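Local atomic coordinates of putative major capsid protein (Cafeteriavirus-dependent mavirus, PDB entry 6G44), a protein that probably builds the capsid shell of the virophage mavirus as its double jelly-roll major capsid protein, here in an assembly of three chains. Residues S106-V111 with D233-P238; C303-D308 with F456-A461; Y379-S384 with S424-R429; T80-N85 with S193-I198; G297-M302 with Y468-F473. All coordinates share one frame; numbering follows the deposited sequence. Where two conformers were deposited one is given.

Interaction 1: residues S106-V111 with D233-P238; sequences SIPVAV and DGQFKP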
# COMPACT_ATOMS: atom_id res chain seq x y z
N SER C 106 23.20 -11.02 -11.90
CA SER C 106 24.38 -11.12 -12.78
C SER C 106 25.67 -11.38 -12.00
O SER C 106 26.75 -11.34 -12.61
CB SER C 106 24.52 -9.83 -13.57
OG SER C 106 23.44 -9.69 -14.48
N ILE C 107 25.62 -11.60 -10.68
CA ILE C 107 26.84 -11.77 -9.89
C ILE C 107 26.75 -13.06 -9.09
O ILE C 107 26.20 -13.09 -7.99
CB ILE C 107 27.11 -10.56 -8.97
CG1 ILE C 107 27.13 -9.23 -9.71
CG2 ILE C 107 28.40 -10.79 -8.18
CD1 ILE C 107 26.97 -8.01 -8.82
N PRO C 108 27.32 -14.15 -9.61
CA PRO C 108 27.24 -15.41 -8.87
C PRO C 108 28.04 -15.47 -7.58
O PRO C 108 27.65 -16.16 -6.64
CB PRO C 108 27.74 -16.46 -9.86
CG PRO C 108 27.76 -15.82 -11.17
CD PRO C 108 27.74 -14.34 -11.01
N VAL C 109 29.16 -14.75 -7.55
CA VAL C 109 30.02 -14.72 -6.38
C VAL C 109 30.67 -13.33 -6.30
O VAL C 109 30.99 -12.71 -7.32
CB VAL C 109 31.04 -15.88 -6.38
CG1 VAL C 109 31.87 -15.89 -7.66
CG2 VAL C 109 31.93 -15.81 -5.15
N ALA C 110 30.77 -12.85 -5.07
CA ALA C 110 31.42 -11.59 -4.75
C ALA C 110 32.34 -11.79 -3.56
O ALA C 110 32.03 -12.57 -2.63
CB ALA C 110 30.37 -10.53 -4.46
N VAL C 111 33.47 -11.10 -3.59
CA VAL C 111 34.37 -11.04 -2.46
C VAL C 111 34.59 -9.58 -2.10
O VAL C 111 34.98 -8.78 -2.93
CB VAL C 111 35.73 -11.72 -2.74
CG1 VAL C 111 36.62 -11.62 -1.52
CG2 VAL C 111 35.51 -13.17 -3.14
N ASP C 233 32.41 -11.63 -9.75
CA ASP C 233 32.34 -12.53 -10.92
C ASP C 233 31.26 -11.94 -11.81
O ASP C 233 30.06 -12.19 -11.58
CB ASP C 233 32.02 -13.95 -10.47
CG ASP C 233 31.73 -14.91 -11.62
OD1 ASP C 233 32.00 -14.62 -12.77
OD2 ASP C 233 31.21 -16.01 -11.27
N GLY C 234 31.64 -11.11 -12.76
CA GLY C 234 30.69 -10.41 -13.62
C GLY C 234 30.03 -11.32 -14.63
O GLY C 234 30.70 -11.92 -15.47
N GLN C 235 28.71 -11.50 -14.53
CA GLN C 235 27.93 -12.27 -15.48
C GLN C 235 26.75 -11.44 -15.96
O GLN C 235 25.59 -11.90 -15.90
CB GLN C 235 27.48 -13.61 -14.88
CG GLN C 235 28.60 -14.54 -14.50
CD GLN C 235 29.34 -15.08 -15.71
OE1 GLN C 235 28.78 -15.22 -16.81
NE2 GLN C 235 30.64 -15.34 -15.54
N PHE C 236 27.04 -10.24 -16.42
CA PHE C 236 26.05 -9.23 -16.91
C PHE C 236 25.74 -9.56 -18.36
O PHE C 236 26.07 -8.81 -19.29
CB PHE C 236 26.58 -7.82 -16.76
CG PHE C 236 26.86 -7.46 -15.33
CD1 PHE C 236 28.10 -7.68 -14.74
CD2 PHE C 236 25.86 -6.89 -14.55
CE1 PHE C 236 28.35 -7.34 -13.44
CE2 PHE C 236 26.12 -6.56 -13.23
CZ PHE C 236 27.34 -6.76 -12.67
N LYS C 237 25.07 -10.68 -18.51
CA LYS C 237 24.77 -11.26 -19.80
C LYS C 237 23.28 -11.31 -19.99
O LYS C 237 22.53 -11.18 -19.03
CB LYS C 237 25.38 -12.64 -19.91
CG LYS C 237 24.80 -13.70 -19.01
CD LYS C 237 25.73 -14.90 -19.02
CE LYS C 237 25.06 -16.08 -18.36
NZ LYS C 237 26.04 -17.18 -18.14
N PRO C 238 22.82 -11.48 -21.23
CA PRO C 238 21.40 -11.33 -21.52
C PRO C 238 20.49 -12.23 -20.69
O PRO C 238 19.44 -11.76 -20.21
CB PRO C 238 21.34 -11.65 -23.01
CG PRO C 238 22.64 -11.19 -23.52
CD PRO C 238 23.59 -11.66 -22.47
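In the N-terminal jelly roll, the loop leading into strand 110-114 runs roughly antiparallel to the end of strand 222-235 and the inverse gamma turn centred on Phe236. Two backbone bonds hold them: Gln235 N to Ser106 O, 2.7 Å and bent at 141°, and Asp233 N to Val109 O, 3.0 Å and nearly straight. Between them Pro108 lies across the strand, its CD 3.2 Å from Asp233 O and its CG 3.7 Å from Gln235 CG. Ser106 CB sits over one face of the Phe236 ring, a CH-pi contact 3.8 Å from the centroid, while Ile107 CG1 meets Phe236 CZ obliquely at 3.9 Å. Chi1 of Asp233 (172°) carries its carboxylate beside Pro108, Asp233 OD2 lying 3.5 Å from Pro108 CG, and Asp233 OD1 receives Gln235 NE2 on its syn side, somewhat out of the carboxylate plane. Ser106 OG turns instead to Pro102 O, and Met241 also packs against Phe236. Across the contact all hydrogen bonds are thus backbone ones, and side chains meet mainly through carbon.

Interaction 2: residues C303-D308 with F456-A461; sequences CLNTKD and FVTPEA. With SO4 (sulfate ion), chain B.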
# COMPACT_ATOMS: atom_id res chain seq x y z
N CYS C 303 12.46 -35.58 -13.95
CA CYS C 303 11.04 -35.66 -13.64
C CYS C 303 10.23 -35.80 -14.93
O CYS C 303 10.24 -34.89 -15.76
CB CYS C 303 10.61 -34.40 -12.87
SG CYS C 303 11.29 -34.34 -11.21
N LEU C 304 9.54 -36.94 -15.08
CA LEU C 304 8.77 -37.25 -16.30
C LEU C 304 7.31 -37.13 -15.97
O LEU C 304 6.85 -37.74 -15.01
CB LEU C 304 9.04 -38.70 -16.76
CG LEU C 304 10.47 -39.11 -17.09
CD1 LEU C 304 10.49 -40.56 -17.57
CD2 LEU C 304 11.09 -38.20 -18.12
N ASN C 305 6.59 -36.34 -16.76
CA ASN C 305 5.13 -36.29 -16.66
C ASN C 305 4.47 -37.23 -17.66
O ASN C 305 4.89 -37.30 -18.82
CB ASN C 305 4.64 -34.86 -16.83
CG ASN C 305 4.94 -34.01 -15.60
OD1 ASN C 305 5.22 -34.52 -14.52
ND2 ASN C 305 4.88 -32.70 -15.78
N THR C 306 3.45 -37.92 -17.18
CA THR C 306 2.61 -38.81 -17.97
C THR C 306 1.17 -38.32 -18.10
O THR C 306 0.43 -38.84 -18.94
CB THR C 306 2.60 -40.21 -17.35
OG1 THR C 306 1.95 -40.16 -16.08
CG2 THR C 306 4.02 -40.74 -17.21
N LYS C 307 0.77 -37.34 -17.28
CA LYS C 307 -0.55 -36.74 -17.33
C LYS C 307 -0.38 -35.26 -17.67
O LYS C 307 0.71 -34.67 -17.49
CB LYS C 307 -1.28 -36.98 -16.02
CG LYS C 307 -1.70 -38.45 -15.92
CD LYS C 307 -2.08 -38.89 -14.54
CE LYS C 307 -0.88 -39.22 -13.67
NZ LYS C 307 -1.31 -39.29 -12.25
N ASP C 308 -1.42 -34.67 -18.25
CA ASP C 308 -1.35 -33.27 -18.67
C ASP C 308 -1.14 -32.39 -17.44
O ASP C 308 -1.89 -32.50 -16.48
CB ASP C 308 -2.64 -32.82 -19.37
CG ASP C 308 -2.88 -33.53 -20.71
OD1 ASP C 308 -1.90 -33.87 -21.40
OD2 ASP C 308 -4.07 -33.71 -21.03
N PHE C 456 6.17 -32.56 -5.29
CA PHE C 456 5.96 -31.40 -6.14
C PHE C 456 5.46 -31.76 -7.51
O PHE C 456 5.62 -32.89 -7.99
CB PHE C 456 7.26 -30.58 -6.25
CG PHE C 456 8.42 -31.36 -6.81
CD1 PHE C 456 9.24 -32.10 -5.96
CD2 PHE C 456 8.69 -31.36 -8.17
CE1 PHE C 456 10.32 -32.81 -6.48
CE2 PHE C 456 9.78 -32.06 -8.69
CZ PHE C 456 10.57 -32.80 -7.83
N VAL C 457 4.85 -30.77 -8.14
CA VAL C 457 4.36 -30.88 -9.51
C VAL C 457 5.14 -29.95 -10.45
O VAL C 457 5.59 -28.86 -10.05
CB VAL C 457 2.84 -30.60 -9.61
CG1 VAL C 457 2.04 -31.63 -8.84
CG2 VAL C 457 2.49 -29.19 -9.13
N THR C 458 5.28 -30.38 -11.70
CA THR C 458 6.10 -29.70 -12.69
C THR C 458 5.27 -29.38 -13.93
O THR C 458 4.27 -30.07 -14.22
CB THR C 458 7.29 -30.57 -13.08
OG1 THR C 458 6.79 -31.82 -13.54
CG2 THR C 458 8.22 -30.82 -11.88
N PRO C 459 5.66 -28.35 -14.68
CA PRO C 459 4.86 -27.89 -15.82
C PRO C 459 5.08 -28.59 -17.16
O PRO C 459 4.43 -28.20 -18.14
CB PRO C 459 5.24 -26.43 -15.91
CG PRO C 459 6.67 -26.43 -15.53
CD PRO C 459 6.76 -27.41 -14.40
N GLU C 460 5.96 -29.58 -17.24
CA GLU C 460 6.23 -30.21 -18.54
C GLU C 460 5.04 -31.00 -19.08
O GLU C 460 4.24 -31.57 -18.34
CB GLU C 460 7.48 -31.09 -18.47
CG GLU C 460 8.79 -30.32 -18.54
CD GLU C 460 9.11 -29.56 -17.27
OE1 GLU C 460 8.73 -30.03 -16.19
OE2 GLU C 460 9.76 -28.51 -17.37
N ALA C 461 4.95 -31.03 -20.41
CA ALA C 461 3.91 -31.77 -21.11
C ALA C 461 3.94 -33.25 -20.78
O ALA C 461 5.00 -33.83 -20.45
CB ALA C 461 4.07 -31.59 -22.62
S SO4 B . 2.01 -40.21 -10.04
O1 SO4 B . 0.90 -40.53 -10.96
O2 SO4 B . 2.42 -41.39 -9.25
O3 SO4 B . 3.17 -39.83 -10.87
O4 SO4 B . 1.56 -39.15 -9.08
O HOH W 1 8.56 -32.58 -15.42
O HOH W 2 4.10 -32.96 -12.23
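The end of strand 286-305 and the loop that follows strand 448-457 do not pair as neighbours: the closest CA atoms, of Asn305 and Glu460, are 6.5 Å apart, and the gap is bridged by one side-chain amide and two waters. Asn305 ND2 gives a practically straight bond (178°) to Glu460 O at 2.9 Å, with that oxygen in the amide plane. The same ND2 also reaches Thr458 O from above the plane of that carbonyl, at 3.1 Å, and makes a weak bond to Thr458 OG1; the bent angles are consistent with one proton shared by the two. Asn305 OD1 accepts from His319 and from a water that in turn takes the N-H of Thr458, which fixes the rotation of the amide. A second water gives protons to Cys303 O and Glu460 OE1 and receives one from Thr458 OG1 at 2.7 Å. Farther along, Cys303 SG lies at the edge of the Phe456 ring, 3.7 Å from CE2. Lys307 NZ holds a sulfate, probably from the crystallisation liquor, with Asn317 and Lys318. His319 and Leu321 of strand 319-328 flank the contact, and Tyr468 of strand 464-482, bonded to Glu460 OE2, packs against it.

Interaction 3: residues Y379-S384 with S424-R429; sequences YELSSS and SVIFFR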
# COMPACT_ATOMS: atom_id res chain seq x y z
N TYR C 379 1.78 -22.78 2.19
CA TYR C 379 1.77 -21.36 1.85
C TYR C 379 1.64 -20.50 3.11
O TYR C 379 2.35 -19.49 3.26
CB TYR C 379 0.62 -21.07 0.88
CG TYR C 379 0.40 -19.61 0.55
CD1 TYR C 379 1.32 -18.93 -0.23
CD2 TYR C 379 -0.72 -18.93 0.99
CE1 TYR C 379 1.11 -17.61 -0.57
CE2 TYR C 379 -0.94 -17.60 0.64
CZ TYR C 379 0.00 -16.95 -0.11
OH TYR C 379 -0.20 -15.61 -0.48
N GLU C 380 0.76 -20.89 4.02
CA GLU C 380 0.60 -20.17 5.27
C GLU C 380 1.88 -20.19 6.12
O GLU C 380 2.29 -19.17 6.67
CB GLU C 380 -0.62 -20.71 6.03
CG GLU C 380 -1.94 -20.37 5.33
CD GLU C 380 -3.17 -21.10 5.88
OE1 GLU C 380 -3.03 -21.90 6.79
OE2 GLU C 380 -4.28 -20.87 5.33
N LEU C 381 2.51 -21.36 6.18
CA LEU C 381 3.79 -21.50 6.87
C LEU C 381 4.82 -20.53 6.27
O LEU C 381 5.51 -19.76 6.97
CB LEU C 381 4.29 -22.94 6.76
CG LEU C 381 5.74 -23.25 7.13
CD1 LEU C 381 6.05 -22.87 8.58
CD2 LEU C 381 6.08 -24.72 6.86
N SER C 382 4.97 -20.58 4.95
CA SER C 382 5.97 -19.73 4.32
C SER C 382 5.66 -18.24 4.54
O SER C 382 6.56 -17.45 4.85
CB SER C 382 6.11 -20.04 2.82
OG SER C 382 7.36 -19.54 2.35
N SER C 383 4.37 -17.89 4.42
CA SER C 383 3.91 -16.51 4.63
C SER C 383 4.13 -16.03 6.06
O SER C 383 4.44 -14.84 6.27
CB SER C 383 2.45 -16.38 4.24
OG SER C 383 2.27 -16.65 2.85
N SER C 384 4.06 -16.94 7.03
CA SER C 384 4.33 -16.57 8.43
C SER C 384 5.77 -16.15 8.66
O SER C 384 6.08 -15.50 9.66
CB SER C 384 3.94 -17.71 9.39
OG SER C 384 4.90 -18.75 9.40
N SER C 424 7.07 -22.60 -5.81
CA SER C 424 7.14 -22.43 -4.36
C SER C 424 8.51 -22.09 -3.80
O SER C 424 9.53 -22.63 -4.24
CB SER C 424 6.68 -23.69 -3.64
OG SER C 424 5.52 -24.25 -4.20
N VAL C 425 8.51 -21.27 -2.76
CA VAL C 425 9.62 -21.23 -1.80
C VAL C 425 9.01 -21.34 -0.43
O VAL C 425 8.12 -20.56 -0.09
CB VAL C 425 10.46 -19.94 -1.89
CG1 VAL C 425 11.58 -19.95 -0.87
CG2 VAL C 425 11.03 -19.78 -3.29
N ILE C 426 9.46 -22.31 0.35
CA ILE C 426 8.92 -22.52 1.70
C ILE C 426 9.97 -22.13 2.73
O ILE C 426 11.00 -22.79 2.86
CB ILE C 426 8.41 -23.95 1.94
CG1 ILE C 426 7.31 -24.31 0.94
CG2 ILE C 426 7.89 -24.10 3.38
CD1 ILE C 426 7.00 -25.80 0.86
N PHE C 427 9.70 -21.07 3.47
CA PHE C 427 10.54 -20.61 4.57
C PHE C 427 10.01 -21.20 5.86
O PHE C 427 8.80 -21.10 6.13
CB PHE C 427 10.52 -19.08 4.67
CG PHE C 427 11.16 -18.38 3.50
CD1 PHE C 427 12.54 -18.20 3.44
CD2 PHE C 427 10.39 -17.85 2.44
CE1 PHE C 427 13.12 -17.53 2.39
CE2 PHE C 427 10.99 -17.17 1.39
CZ PHE C 427 12.37 -17.03 1.36
N PHE C 428 10.87 -21.86 6.65
CA PHE C 428 10.46 -22.37 7.98
C PHE C 428 11.60 -22.23 8.97
O PHE C 428 12.78 -22.25 8.59
CB PHE C 428 9.94 -23.82 7.91
CG PHE C 428 11.01 -24.87 7.70
CD1 PHE C 428 11.64 -25.47 8.78
CD2 PHE C 428 11.36 -25.30 6.41
CE1 PHE C 428 12.64 -26.41 8.59
CE2 PHE C 428 12.33 -26.26 6.22
CZ PHE C 428 12.98 -26.82 7.32
N ARG C 429 11.24 -22.01 10.23
CA ARG C 429 12.19 -21.83 11.33
C ARG C 429 12.22 -23.12 12.17
O ARG C 429 11.25 -23.88 12.16
CB ARG C 429 11.72 -20.69 12.23
CG ARG C 429 11.59 -19.35 11.53
CD ARG C 429 11.04 -18.34 12.50
NE ARG C 429 10.82 -17.02 11.90
CZ ARG C 429 11.72 -16.06 11.83
NH1 ARG C 429 12.94 -16.20 12.34
NH2 ARG C 429 11.39 -14.89 11.29
O HOH W 3 8.32 -14.96 11.32
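This is a buried helix-on-strand contact in the C-terminal jelly roll: residues 379-384, at the end of helix 375-384, cross strand 425-428, their short axes 60° apart and 6.4 Å at closest approach. Ser382 and Leu381 carry it. Leu381 lays its branched end over the strand, with CD2 4.0 Å from Ile426 CG2 and CD1 4.1 Å from Phe428 CB; it crosses Ile426 at about a right angle but runs beside Phe428, both pointing the same way. Ile426 and Phe428 also pack on Ile356, Leu359 and Ile361 of strand 355-363. Tyr39 of a second subunit packs on Leu381, so the helix also lies at a subunit boundary. The helix end has its own serine bonds, Ser383 OG to Tyr379 O and Ser384 OG to Leu381 O, and a water lies between Ser384 O and Arg429 NH2, accepting from the latter. With its OG turned opposite the backbone N (chi1 -161°), Ser382 extends its hydroxyl to the strand backbone. That oxygen donates to Val425 O at 2.8 Å and accepts from Phe427 N at 3.0 Å, an N-H that arrives nearly straight (165°), while the edge of the Phe427 ring comes within 3.5 Å of OG through CD2.

Interaction 4: residues T80-N85 with S193-I198; sequences TAEIKN and STSVKI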
# COMPACT_ATOMS: atom_id res chain seq x y z
N THR C 80 24.45 -1.44 -23.84
CA THR C 80 23.53 -1.52 -24.94
C THR C 80 23.23 -2.99 -25.20
O THR C 80 24.15 -3.80 -25.24
CB THR C 80 24.11 -0.87 -26.22
OG1 THR C 80 24.36 0.52 -25.97
CG2 THR C 80 23.17 -1.02 -27.40
N ALA C 81 21.95 -3.35 -25.29
CA ALA C 81 21.51 -4.69 -25.68
C ALA C 81 20.95 -4.65 -27.08
O ALA C 81 20.08 -3.82 -27.37
CB ALA C 81 20.44 -5.18 -24.71
N GLU C 82 21.43 -5.56 -27.93
CA GLU C 82 20.86 -5.75 -29.25
C GLU C 82 20.08 -7.05 -29.26
O GLU C 82 20.64 -8.10 -28.98
CB GLU C 82 21.94 -5.80 -30.34
CG GLU C 82 21.34 -5.94 -31.74
CD GLU C 82 22.35 -5.85 -32.87
OE1 GLU C 82 21.90 -5.76 -34.03
OE2 GLU C 82 23.56 -5.91 -32.63
N ILE C 83 18.78 -6.97 -29.55
CA ILE C 83 17.90 -8.13 -29.57
C ILE C 83 17.57 -8.44 -31.02
O ILE C 83 17.03 -7.59 -31.73
CB ILE C 83 16.57 -7.86 -28.81
CG1 ILE C 83 16.89 -7.43 -27.38
CG2 ILE C 83 15.69 -9.09 -28.91
CD1 ILE C 83 15.69 -6.87 -26.62
N LYS C 84 17.92 -9.67 -31.43
CA LYS C 84 17.71 -10.12 -32.81
C LYS C 84 16.67 -11.23 -32.89
O LYS C 84 16.35 -11.88 -31.88
CB LYS C 84 19.03 -10.63 -33.40
CG LYS C 84 20.14 -9.60 -33.37
CD LYS C 84 21.44 -10.20 -33.90
CE LYS C 84 22.65 -9.43 -33.42
NZ LYS C 84 23.91 -10.25 -33.47
N ASN C 85 16.18 -11.45 -34.12
CA ASN C 85 15.21 -12.53 -34.46
C ASN C 85 13.76 -12.14 -34.16
O ASN C 85 12.90 -13.01 -34.03
CB ASN C 85 15.53 -13.89 -33.81
CG ASN C 85 16.94 -14.39 -34.12
OD1 ASN C 85 17.56 -13.97 -35.11
ND2 ASN C 85 17.45 -15.26 -33.26
N SER C 193 13.02 -3.93 -40.11
CA SER C 193 14.05 -4.46 -39.22
C SER C 193 13.49 -5.58 -38.33
O SER C 193 12.30 -5.64 -38.05
CB SER C 193 14.68 -3.34 -38.38
OG SER C 193 13.72 -2.59 -37.68
N THR C 194 14.39 -6.48 -37.95
CA THR C 194 14.09 -7.65 -37.14
C THR C 194 14.92 -7.63 -35.84
O THR C 194 15.07 -8.64 -35.15
CB THR C 194 14.36 -8.95 -37.90
OG1 THR C 194 15.71 -8.95 -38.36
CG2 THR C 194 13.39 -9.06 -39.10
N SER C 195 15.48 -6.47 -35.53
CA SER C 195 16.28 -6.30 -34.33
C SER C 195 16.07 -4.92 -33.74
O SER C 195 15.61 -4.00 -34.42
CB SER C 195 17.75 -6.52 -34.63
OG SER C 195 18.23 -5.58 -35.59
N VAL C 196 16.42 -4.77 -32.46
CA VAL C 196 16.34 -3.49 -31.79
C VAL C 196 17.57 -3.33 -30.89
O VAL C 196 18.08 -4.31 -30.37
CB VAL C 196 15.00 -3.37 -31.01
CG1 VAL C 196 14.95 -4.32 -29.82
CG2 VAL C 196 14.73 -1.94 -30.57
N LYS C 197 18.04 -2.09 -30.74
CA LYS C 197 19.11 -1.78 -29.79
C LYS C 197 18.53 -0.85 -28.73
O LYS C 197 17.91 0.14 -29.06
CB LYS C 197 20.32 -1.12 -30.47
CG LYS C 197 21.21 -2.10 -31.20
CD LYS C 197 22.39 -1.39 -31.85
CE LYS C 197 23.32 -2.38 -32.54
NZ LYS C 197 24.56 -1.66 -32.98
N ILE C 198 18.78 -1.20 -27.48
CA ILE C 198 18.30 -0.42 -26.33
C ILE C 198 19.48 -0.17 -25.37
O ILE C 198 20.16 -1.12 -24.95
CB ILE C 198 17.16 -1.14 -25.57
CG1 ILE C 198 16.08 -1.55 -26.55
CG2 ILE C 198 16.60 -0.23 -24.46
CD1 ILE C 198 14.98 -2.41 -25.98
O HOH W 4 19.38 -3.56 -34.25
O HOH W 5 25.14 -3.97 -34.76
O HOH W 6 17.36 -10.25 -36.45
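The carboxylate of Glu82 is sandwiched between two lysine chains: Lys197 CE lies over one face, 3.6 Å from Glu82 CD, and Lys84 CE over the other. Its two oxygens are reached by waters displaced toward the Lys197 side. One water donates to OE2 and accepts from Lys197 NZ, so the charges, with Glu82 OE2 and Lys197 NZ 4.4 Å apart, are linked through solvent and form no direct salt bridge. The other bonds weakly to OE1 and, at 2.7 Å, to Ser195 OG. Glu82 keeps CG opposite its backbone N (chi1 -177°) and runs out extended, which lets its CB and CG pack 3.9 Å from Lys197 CG as the two chains cross at a slant; Lys84 NZ instead ends in a salt bridge with Asp260. All this decorates an antiparallel strand pair of the N-terminal jelly roll, strand 74-84 with strand 195-205. Ala81 with Ile198 and Ile83 with Val196 are hydrogen-bonded pairs, each exchanging two backbone bonds; Ala81 N to Ile198 O measures 2.9 Å, and Val196 N to Ile83 O 3.0 Å. Between them Glu82 and Lys197 form a non-hydrogen-bonded pair. On the opposite, buried face Ile83 meets Val196, the two side chains lying alongside each other, and Ile96 covers Ile83 and Ile198. Near the end of the segments a water spans from Asn85 N to Thr194 OG1, 2.8 Å from the hydroxyl.

Interaction 5: residues G297-M302 with Y468-F473; sequences GNISSM and YKLEVF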
# COMPACT_ATOMS: atom_id res chain seq x y z
N GLY C 297 22.02 -28.39 1.25
CA GLY C 297 21.92 -29.64 0.54
C GLY C 297 21.14 -29.49 -0.73
O GLY C 297 20.28 -28.61 -0.87
N ASN C 298 21.46 -30.35 -1.69
CA ASN C 298 20.70 -30.39 -2.92
C ASN C 298 20.66 -31.81 -3.45
O ASN C 298 21.51 -32.64 -3.10
CB ASN C 298 21.27 -29.41 -3.95
CG ASN C 298 22.64 -29.80 -4.43
OD1 ASN C 298 22.77 -30.47 -5.46
ND2 ASN C 298 23.66 -29.42 -3.69
N ILE C 299 19.64 -32.09 -4.25
CA ILE C 299 19.52 -33.36 -4.95
C ILE C 299 18.63 -33.15 -6.15
O ILE C 299 17.72 -32.30 -6.10
CB ILE C 299 19.00 -34.48 -4.03
CG1 ILE C 299 19.24 -35.86 -4.68
CG2 ILE C 299 17.55 -34.26 -3.63
CD1 ILE C 299 19.11 -36.99 -3.71
N SER C 300 18.88 -33.88 -7.23
CA SER C 300 18.10 -33.71 -8.45
C SER C 300 17.59 -35.03 -9.00
O SER C 300 18.05 -36.10 -8.60
CB SER C 300 18.94 -32.99 -9.51
OG SER C 300 20.01 -33.81 -9.94
N SER C 301 16.61 -34.94 -9.89
CA SER C 301 16.13 -36.08 -10.66
C SER C 301 15.58 -35.60 -11.99
O SER C 301 15.26 -34.41 -12.19
CB SER C 301 15.08 -36.88 -9.90
OG SER C 301 13.85 -36.15 -9.81
N MET C 302 15.47 -36.55 -12.92
CA MET C 302 14.75 -36.34 -14.15
C MET C 302 13.30 -36.62 -13.82
O MET C 302 12.94 -37.73 -13.48
CB MET C 302 15.24 -37.31 -15.25
CG MET C 302 14.52 -37.17 -16.60
SD MET C 302 14.76 -35.53 -17.32
CE MET C 302 13.95 -35.70 -18.90
N TYR C 468 14.88 -31.42 -12.32
CA TYR C 468 14.55 -30.51 -11.21
C TYR C 468 15.47 -30.77 -10.04
O TYR C 468 15.85 -31.93 -9.78
CB TYR C 468 13.06 -30.64 -10.76
CG TYR C 468 12.16 -29.93 -11.75
CD1 TYR C 468 11.85 -30.52 -12.96
CD2 TYR C 468 11.71 -28.63 -11.51
CE1 TYR C 468 11.09 -29.86 -13.91
CE2 TYR C 468 10.94 -27.96 -12.45
CZ TYR C 468 10.64 -28.58 -13.65
OH TYR C 468 9.92 -27.89 -14.55
N LYS C 469 15.83 -29.70 -9.34
CA LYS C 469 16.75 -29.75 -8.22
C LYS C 469 16.08 -29.23 -6.95
O LYS C 469 15.68 -28.07 -6.89
CB LYS C 469 18.00 -28.95 -8.52
CG LYS C 469 19.04 -28.97 -7.42
CD LYS C 469 20.21 -28.04 -7.73
CE LYS C 469 21.15 -28.63 -8.75
NZ LYS C 469 22.41 -27.83 -8.85
N LEU C 470 15.99 -30.08 -5.95
CA LEU C 470 15.58 -29.69 -4.58
C LEU C 470 16.77 -29.05 -3.90
O LEU C 470 17.86 -29.63 -3.86
CB LEU C 470 15.10 -30.91 -3.79
CG LEU C 470 14.93 -30.76 -2.28
CD1 LEU C 470 13.94 -29.64 -1.91
CD2 LEU C 470 14.52 -32.05 -1.61
N GLU C 471 16.61 -27.83 -3.39
CA GLU C 471 17.65 -27.13 -2.66
C GLU C 471 17.11 -26.72 -1.30
O GLU C 471 15.95 -26.26 -1.20
CB GLU C 471 18.09 -25.88 -3.40
CG GLU C 471 18.82 -26.14 -4.72
CD GLU C 471 19.26 -24.85 -5.40
OE1 GLU C 471 18.35 -24.08 -5.78
OE2 GLU C 471 20.49 -24.59 -5.54
N VAL C 472 17.92 -26.90 -0.27
CA VAL C 472 17.61 -26.49 1.09
C VAL C 472 18.69 -25.50 1.50
O VAL C 472 19.88 -25.84 1.50
CB VAL C 472 17.54 -27.67 2.08
CG1 VAL C 472 17.20 -27.18 3.49
CG2 VAL C 472 16.53 -28.68 1.56
N PHE C 473 18.27 -24.27 1.78
CA PHE C 473 19.18 -23.23 2.21
C PHE C 473 19.03 -22.97 3.69
O PHE C 473 17.93 -23.12 4.23
CB PHE C 473 18.89 -21.92 1.50
CG PHE C 473 19.08 -21.99 0.02
CD1 PHE C 473 18.03 -22.35 -0.80
CD2 PHE C 473 20.31 -21.70 -0.55
CE1 PHE C 473 18.18 -22.41 -2.18
CE2 PHE C 473 20.47 -21.79 -1.95
CZ PHE C 473 19.40 -22.13 -2.74
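Ile299 and Leu470 form the tight centre of an antiparallel strand pair, chiefly through the backbone, exchanging Leu470 N to Ile299 O at 2.8 Å and Ile299 N to Leu470 O at 3.1 Å. Ile299 CG2 meets Leu470 CB at 4.2 Å on the face that also carries Val472 and Tyr468, buried like Leu470. Two more hydrogen-bonded pairs follow: Ser301 with Tyr468, bonded both ways, and Gly297 with Val472, where Val472 N reaches Gly297 O at 3.0 Å but the return bond is weak. The face of Asn298, Ser300, Lys469 and Glu471, all partly exposed, is looser and polar. The bend of Lys469 at chi3 (-77°) brings CE to 4.1 Å from Asn298 OD1; Asn298 CB also rests on Glu471 CG at 4.2 Å. Lys469 NZ leads to a weak, long ion pair with Glu342. Strand 464-482 is flanked by strands 334-341 and 286-305, while Thr323 and His324 of strand 319-328 meet the Ile299 and Leu470 face, joining the two sheets of the C-terminal jelly roll.

In the fold
The five contacts divide between the two jelly rolls. Interactions 4 and 1 belong to one N-terminal sheet, their centres 23 Å apart, and their segments interleave along the chain. Interactions 2, 3 and 5 follow in the C-terminal half, with interaction 3 nested inside interaction 2 and both inside interaction 5. Interactions 2 and 5 share strand 286-305 and touch directly; interaction 3 reaches the same sheet as interaction 5, their centres 18 Å apart. Across the halves, interactions 1 and 3 lie on opposite sides of the chain's centre, their own centres about 28 Å apart. The long loops are thus closed within each half, consistent with two jelly rolls placed side by side in one capsid subunit.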